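Mitochondrial dynamics protein MID49 (Mus musculus, PDB 4WOY) recruits the fission mediator dynamin-related protein 1 to the mitochondrial outer membrane and regulates its GTPase activity, so promoting mitochondrial fission. Local coordinates at residues V21-A24 with K25-G29; Q36-R40 with S41-E45; A139-W143 with P144-S148. The protein carries 1 engineered substitution. All coordinates share one frame; numbering follows the deposited sequence.

Interaction 1 (V21-A24 with K25-G29); sequences VTLA and KQLAG
Lys25 runs back along Val21, one helical turn earlier, and the two side chains run alongside each other in the same direction. The lysine CG sits beside the backbone N (chi1 -72°) and the chain is extended from there on. Its aliphatic part therefore passes the carbonyl of Val21, with Lys25 CG 3.5 Å from Val21 O, and then reaches the valine methyl, where Lys25 CE lies 3.9 Å from Val21 CG1. The same carbonyl receives the main-chain bond from Lys25 N, 3.1 Å from Val21 O and nearly straight at 172°, so one oxygen is both the hydrogen-bond acceptor and the surface against which the side chain lies. Ala24 takes part chiefly through its backbone: Ala28 N donates to Ala24 O at 3.0 Å, and Ala28 CB packs 3.3 Å from that same oxygen. Leu23 works on another flank of the helix. Its CG is anti to the backbone N (chi1 172°), which lets CD1 reach forward to two residues, with Leu23 CD1 3.6 Å from Gln26 OE1 and 4.1 Å from Leu27 CG. The former is a carbon-to-oxygen touch, the latter an apolar one. Leu27 N donates to Leu23 O at 3.0 Å. The helix meets strand 173-182 through Leu27 and Ala28, which touch Phe174, while Leu23 touches Gln168 and Glu170. These are i to i+3 and i to i+4 contacts along a regular alpha-helix laid against a beta-sheet, in a domain related by sequence to the nucleotidyltransferases.

Interaction 2 (Q36-R40 with S41-E45); sequences QAYLR and SKFPE
Lys42 folds over the ring of Tyr38, four residues earlier, at the end of the helix. The contact is set up by the backbone, since Lys42 N donates to Tyr38 O at 2.9 Å. Starting at the root of the lysine, Lys42 CB lies 3.4 Å from the same oxygen, Tyr38 O. CG, anti to the carbonyl carbon (chi1 -58°), also stays close to that oxygen and stands over one face of the phenol, displaced toward its rim. It is 3.6 Å from the Tyr38 ring centroid and 28° off the ring normal, the geometry of a CH-pi contact, and the nearest ring atom is tight, with Lys42 CG 3.2 Å from Tyr38 CE1. The chain then bends at CB-CG (chi2 -68°), so that it stays near the CE1 corner: CD and CE follow at a looser distance, Lys42 CE being 3.9 Å from Tyr38 CE1. A further bend before the ammonium turns it back to the neighbouring residue, where Lys42 NZ makes a weak hydrogen bond of 3.4 Å to Ser41 OG. The lysine chain thus runs roughly perpendicular to the tyrosine side chain. The helix ends at Lys42; Phe43 is the first residue beyond it with non-helical phi and psi, though its N still donates to Leu39 O, and Pro44, next in line, has no N-H with which to continue the ladder. The Phe43 ring approaches the tyrosine obliquely, with Tyr38 CE2 4.2 Å from Phe43 CE2. Both side chains reach helix 126-139, Tyr38 touching Ala136 and Phe43 touching Leu132. Leu39 meets Phe48 in the following loop, and Gln36 OE1 accepts from Leu51 N, just before strand 52-54.

Interaction 3 (A139-W143 with P144-S148); sequences ASVNW and PAIGS
The first torsion of Asn142 puts CG anti to the backbone N (chi1 -156°), which swings OD1 forward over the start of the helix, while Ile146 CG1, anti to its carbonyl carbon (chi1 -69°), is sent back toward the loop. Asn142 is the N-cap: Ala145 N donates to Asn142 OD1 at 3.4 Å, a weak capping bond. The same oxygen rests 3.2 Å from Pro144 CG, so it also packs against the proline ring. The next two amides use main-chain acceptors, Ile146 N bonding to Asn142 O at 3.2 Å and Gly147 N to Trp143 O at 3.0 Å. Asn142 is also the centre of an inverse gamma turn, closed by Trp143 N and Val141 O. On the apolar side Ile146 CD1 lies 3.8 Å from Val141 CG1 and 3.9 Å from Trp143 CE3, while Val141 CG1 stands over the centre of one indole face. Trp143 NE1 donates to Leu137 O. The cap side chain thus lends an acceptor, if only weakly, to an amide with no preceding helical turn to donate to, main-chain oxygens serve Ile146 and Gly147, and the buried apolar trio holds the loop against the helix.

In the fold
Along the chain the contacts come in series. Interactions 1 and 2 lie on the same long helix, 18-42, the first near its start and the second at its end, with centres 23 Å apart and no touch between them. Interaction 3 follows helix 126-139 and opens helix 143-150; its centre is 15 Å from that of interaction 2 and 18 Å from that of interaction 1. It touches interaction 2, where Tyr38 CD2 packs 3.6 Å from Val141 CG2. All three belong to the MID51-like part of a region predicted to face the cytoplasm. One helix thus ties strand 173-182 of the mixed sheet to the junction of helices 126-139 and 143-150 within this nucleotidyltransferase-like domain.

Interaction 1 (V21-A24 with K25-G29)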
# COMPACT_ATOMS: atom_id res chain seq x y z
N VAL A 21 -18.03 -3.46 -5.63
CA VAL A 21 -16.71 -3.97 -6.02
C VAL A 21 -16.57 -3.94 -7.53
O VAL A 21 -15.56 -3.48 -8.06
CB VAL A 21 -16.44 -5.42 -5.48
CG1 VAL A 21 -15.17 -6.02 -6.11
CG2 VAL A 21 -16.33 -5.41 -3.97
N THR A 22 -17.59 -4.42 -8.23
CA THR A 22 -17.57 -4.46 -9.69
C THR A 22 -17.48 -3.08 -10.31
O THR A 22 -16.77 -2.86 -11.31
CB THR A 22 -18.82 -5.18 -10.22
OG1 THR A 22 -18.88 -6.48 -9.64
CG2 THR A 22 -18.74 -5.34 -11.73
N LEU A 23 -18.21 -2.14 -9.69
CA LEU A 23 -18.25 -0.75 -10.13
C LEU A 23 -16.92 -0.02 -9.92
O LEU A 23 -16.47 0.75 -10.77
CB LEU A 23 -19.37 0.03 -9.40
CG LEU A 23 -19.35 1.53 -9.66
CD1 LEU A 23 -19.51 1.81 -11.22
CD2 LEU A 23 -20.28 2.30 -8.72
N ALA A 24 -16.31 -0.30 -8.78
CA ALA A 24 -15.08 0.35 -8.40
C ALA A 24 -13.95 -0.06 -9.35
O ALA A 24 -13.18 0.79 -9.83
CB ALA A 24 -14.73 -0.00 -6.97
N LYS A 25 -13.85 -1.36 -9.63
CA LYS A 25 -12.87 -1.85 -10.57
C LYS A 25 -13.12 -1.24 -11.95
O LYS A 25 -12.19 -0.92 -12.68
CB LYS A 25 -12.91 -3.37 -10.67
CG LYS A 25 -12.36 -4.10 -9.46
CD LYS A 25 -12.41 -5.60 -9.67
CE LYS A 25 -12.01 -6.26 -8.40
NZ LYS A 25 -11.90 -7.72 -8.49
N GLN A 26 -14.38 -1.05 -12.29
CA GLN A 26 -14.70 -0.50 -13.60
C GLN A 26 -14.17 0.93 -13.74
O GLN A 26 -13.47 1.26 -14.71
CB GLN A 26 -16.22 -0.56 -13.84
CG GLN A 26 -16.66 -0.06 -15.19
CD GLN A 26 -16.97 1.41 -15.18
OE1 GLN A 26 -17.70 1.90 -14.31
NE2 GLN A 26 -16.41 2.15 -16.12
N LEU A 27 -14.48 1.79 -12.77
CA LEU A 27 -14.03 3.18 -12.82
C LEU A 27 -12.50 3.26 -12.77
O LEU A 27 -11.88 3.90 -13.61
CB LEU A 27 -14.66 3.97 -11.67
CG LEU A 27 -16.19 4.12 -11.71
CD1 LEU A 27 -16.68 4.76 -10.43
CD2 LEU A 27 -16.65 4.89 -12.92
N ALA A 28 -11.90 2.58 -11.80
CA ALA A 28 -10.45 2.58 -11.64
C ALA A 28 -9.73 2.05 -12.89
O ALA A 28 -8.68 2.55 -13.27
CB ALA A 28 -10.05 1.74 -10.40
N GLY A 29 -10.30 1.02 -13.51
CA GLY A 29 -9.74 0.47 -14.72
C GLY A 29 -9.83 1.49 -15.83
O GLY A 29 -8.87 1.68 -16.59

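Interaction 2 (Q36-R40 with S41-E45)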
# COMPACT_ATOMS: atom_id res chain seq x y z
N GLN A 36 -3.34 6.76 -18.80
CA GLN A 36 -2.26 6.19 -19.59
C GLN A 36 -2.18 6.85 -20.96
O GLN A 36 -1.10 7.11 -21.50
CB GLN A 36 -2.42 4.69 -19.76
CG GLN A 36 -1.20 4.07 -20.39
CD GLN A 36 -1.43 2.63 -20.73
OE1 GLN A 36 -1.93 1.87 -19.91
NE2 GLN A 36 -1.05 2.24 -21.94
N ALA A 37 -3.35 7.09 -21.55
CA ALA A 37 -3.39 7.71 -22.85
C ALA A 37 -2.75 9.09 -22.77
O ALA A 37 -2.00 9.49 -23.65
CB ALA A 37 -4.83 7.80 -23.37
N TYR A 38 -3.04 9.81 -21.68
CA TYR A 38 -2.44 11.12 -21.47
C TYR A 38 -0.93 11.03 -21.38
O TYR A 38 -0.22 11.80 -22.02
CB TYR A 38 -2.97 11.76 -20.19
CG TYR A 38 -2.11 12.92 -19.76
CD1 TYR A 38 -2.34 14.20 -20.25
CD2 TYR A 38 -1.05 12.74 -18.88
CE1 TYR A 38 -1.56 15.26 -19.86
CE2 TYR A 38 -0.24 13.79 -18.50
CZ TYR A 38 -0.50 15.05 -19.00
OH TYR A 38 0.30 16.10 -18.61
N LEU A 39 -0.44 10.10 -20.57
CA LEU A 39 0.99 10.00 -20.30
C LEU A 39 1.76 9.66 -21.56
O LEU A 39 2.80 10.25 -21.84
CB LEU A 39 1.25 8.95 -19.21
CG LEU A 39 2.66 8.79 -18.61
CD1 LEU A 39 2.71 8.74 -17.08
CD2 LEU A 39 3.26 7.53 -19.19
N ARG A 40 1.23 8.72 -22.33
CA ARG A 40 1.85 8.32 -23.59
C ARG A 40 1.83 9.44 -24.61
O ARG A 40 2.75 9.60 -25.42
CB ARG A 40 1.17 7.07 -24.14
CG ARG A 40 1.49 5.84 -23.31
CD ARG A 40 1.24 4.55 -24.06
NE ARG A 40 2.06 3.47 -23.53
CZ ARG A 40 3.07 2.90 -24.19
NH1 ARG A 40 3.36 3.27 -25.44
NH2 ARG A 40 3.77 1.93 -23.62
N SER A 41 0.76 10.22 -24.58
CA SER A 41 0.60 11.33 -25.50
C SER A 41 1.56 12.48 -25.20
O SER A 41 2.21 13.01 -26.11
CB SER A 41 -0.85 11.83 -25.44
OG SER A 41 -0.98 13.14 -25.96
N LYS A 42 1.64 12.83 -23.93
CA LYS A 42 2.44 13.96 -23.46
C LYS A 42 3.93 13.64 -23.19
O LYS A 42 4.79 14.54 -23.27
CB LYS A 42 1.79 14.54 -22.20
CG LYS A 42 0.38 14.99 -22.43
CD LYS A 42 0.30 16.20 -23.35
CE LYS A 42 -1.12 16.75 -23.43
NZ LYS A 42 -2.01 15.81 -24.16
N PHE A 43 4.22 12.40 -22.82
CA PHE A 43 5.59 12.01 -22.50
C PHE A 43 6.00 10.72 -23.20
O PHE A 43 6.39 9.76 -22.53
CB PHE A 43 5.76 11.83 -20.99
CG PHE A 43 5.46 13.07 -20.21
CD1 PHE A 43 6.42 14.06 -20.04
CD2 PHE A 43 4.20 13.26 -19.66
CE1 PHE A 43 6.14 15.21 -19.31
CE2 PHE A 43 3.91 14.42 -18.95
CZ PHE A 43 4.88 15.39 -18.78
N PRO A 44 5.94 10.70 -24.54
CA PRO A 44 6.33 9.50 -25.29
C PRO A 44 7.82 9.14 -25.11
O PRO A 44 8.17 7.98 -25.29
CB PRO A 44 6.01 9.88 -26.74
CG PRO A 44 6.16 11.34 -26.75
CD PRO A 44 5.62 11.82 -25.45
N GLU A 45 8.67 10.12 -24.80
CA GLU A 45 10.08 9.85 -24.55
C GLU A 45 10.32 9.14 -23.19
O GLU A 45 11.42 8.62 -22.93
CB GLU A 45 10.90 11.14 -24.62
CG GLU A 45 10.80 12.03 -23.38
CD GLU A 45 9.58 12.94 -23.38
OE1 GLU A 45 8.63 12.70 -24.14
OE2 GLU A 45 9.60 13.90 -22.58

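Interaction 3 (A139-W143 with P144-S148)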
# COMPACT_ATOMS: atom_id res chain seq x y z
N ALA A 139 -2.21 20.05 -13.22
CA ALA A 139 -2.33 21.18 -14.12
C ALA A 139 -2.43 20.80 -15.61
O ALA A 139 -2.71 21.64 -16.45
CB ALA A 139 -1.16 22.14 -13.90
N SER A 140 -2.23 19.52 -15.91
CA SER A 140 -2.09 19.09 -17.30
C SER A 140 -3.00 17.93 -17.77
O SER A 140 -3.05 17.63 -18.96
CB SER A 140 -0.61 18.74 -17.54
OG SER A 140 -0.40 18.09 -18.78
N VAL A 141 -3.69 17.26 -16.84
CA VAL A 141 -4.63 16.19 -17.22
C VAL A 141 -6.07 16.72 -17.20
O VAL A 141 -6.48 17.42 -16.26
CB VAL A 141 -4.56 14.97 -16.28
CG1 VAL A 141 -5.74 14.03 -16.54
CG2 VAL A 141 -3.21 14.24 -16.42
N ASN A 142 -6.82 16.40 -18.25
CA ASN A 142 -8.19 16.87 -18.42
C ASN A 142 -9.19 16.10 -17.56
O ASN A 142 -9.95 15.27 -18.07
CB ASN A 142 -8.58 16.80 -19.90
CG ASN A 142 -9.68 17.77 -20.26
OD1 ASN A 142 -10.46 18.20 -19.40
ND2 ASN A 142 -9.76 18.12 -21.53
N TRP A 143 -9.16 16.34 -16.25
CA TRP A 143 -10.05 15.67 -15.31
C TRP A 143 -11.53 15.99 -15.47
O TRP A 143 -12.37 15.12 -15.25
CB TRP A 143 -9.63 15.98 -13.88
CG TRP A 143 -8.28 15.37 -13.55
CD1 TRP A 143 -7.15 16.04 -13.15
CD2 TRP A 143 -7.92 13.99 -13.64
NE1 TRP A 143 -6.12 15.15 -12.97
CE2 TRP A 143 -6.56 13.89 -13.25
CE3 TRP A 143 -8.61 12.83 -13.99
CZ2 TRP A 143 -5.88 12.67 -13.23
CZ3 TRP A 143 -7.94 11.62 -13.95
CH2 TRP A 143 -6.59 11.55 -13.58
N PRO A 144 -11.88 17.23 -15.86
CA PRO A 144 -13.32 17.43 -16.06
C PRO A 144 -13.90 16.55 -17.17
O PRO A 144 -14.97 15.98 -16.99
CB PRO A 144 -13.41 18.92 -16.43
CG PRO A 144 -12.02 19.32 -16.82
CD PRO A 144 -11.13 18.50 -15.97
N ALA A 145 -13.18 16.42 -18.27
CA ALA A 145 -13.65 15.64 -19.41
C ALA A 145 -13.72 14.16 -19.09
O ALA A 145 -14.70 13.49 -19.45
CB ALA A 145 -12.77 15.88 -20.61
N ILE A 146 -12.68 13.64 -18.45
CA ILE A 146 -12.62 12.23 -18.09
C ILE A 146 -13.78 11.90 -17.16
O ILE A 146 -14.45 10.88 -17.32
CB ILE A 146 -11.29 11.87 -17.41
CG1 ILE A 146 -10.14 11.96 -18.41
CG2 ILE A 146 -11.33 10.47 -16.82
CD1 ILE A 146 -8.76 12.12 -17.78
N GLY A 147 -14.04 12.80 -16.22
CA GLY A 147 -15.15 12.63 -15.31
C GLY A 147 -16.48 12.63 -16.03
O GLY A 147 -17.38 11.85 -15.72
N SER A 148 -16.61 13.53 -17.01
CA SER A 148 -17.83 13.63 -17.79
C SER A 148 -18.06 12.36 -18.59
O SER A 148 -19.18 11.87 -18.69
CB SER A 148 -17.76 14.84 -18.72
OG SER A 148 -18.95 14.97 -19.47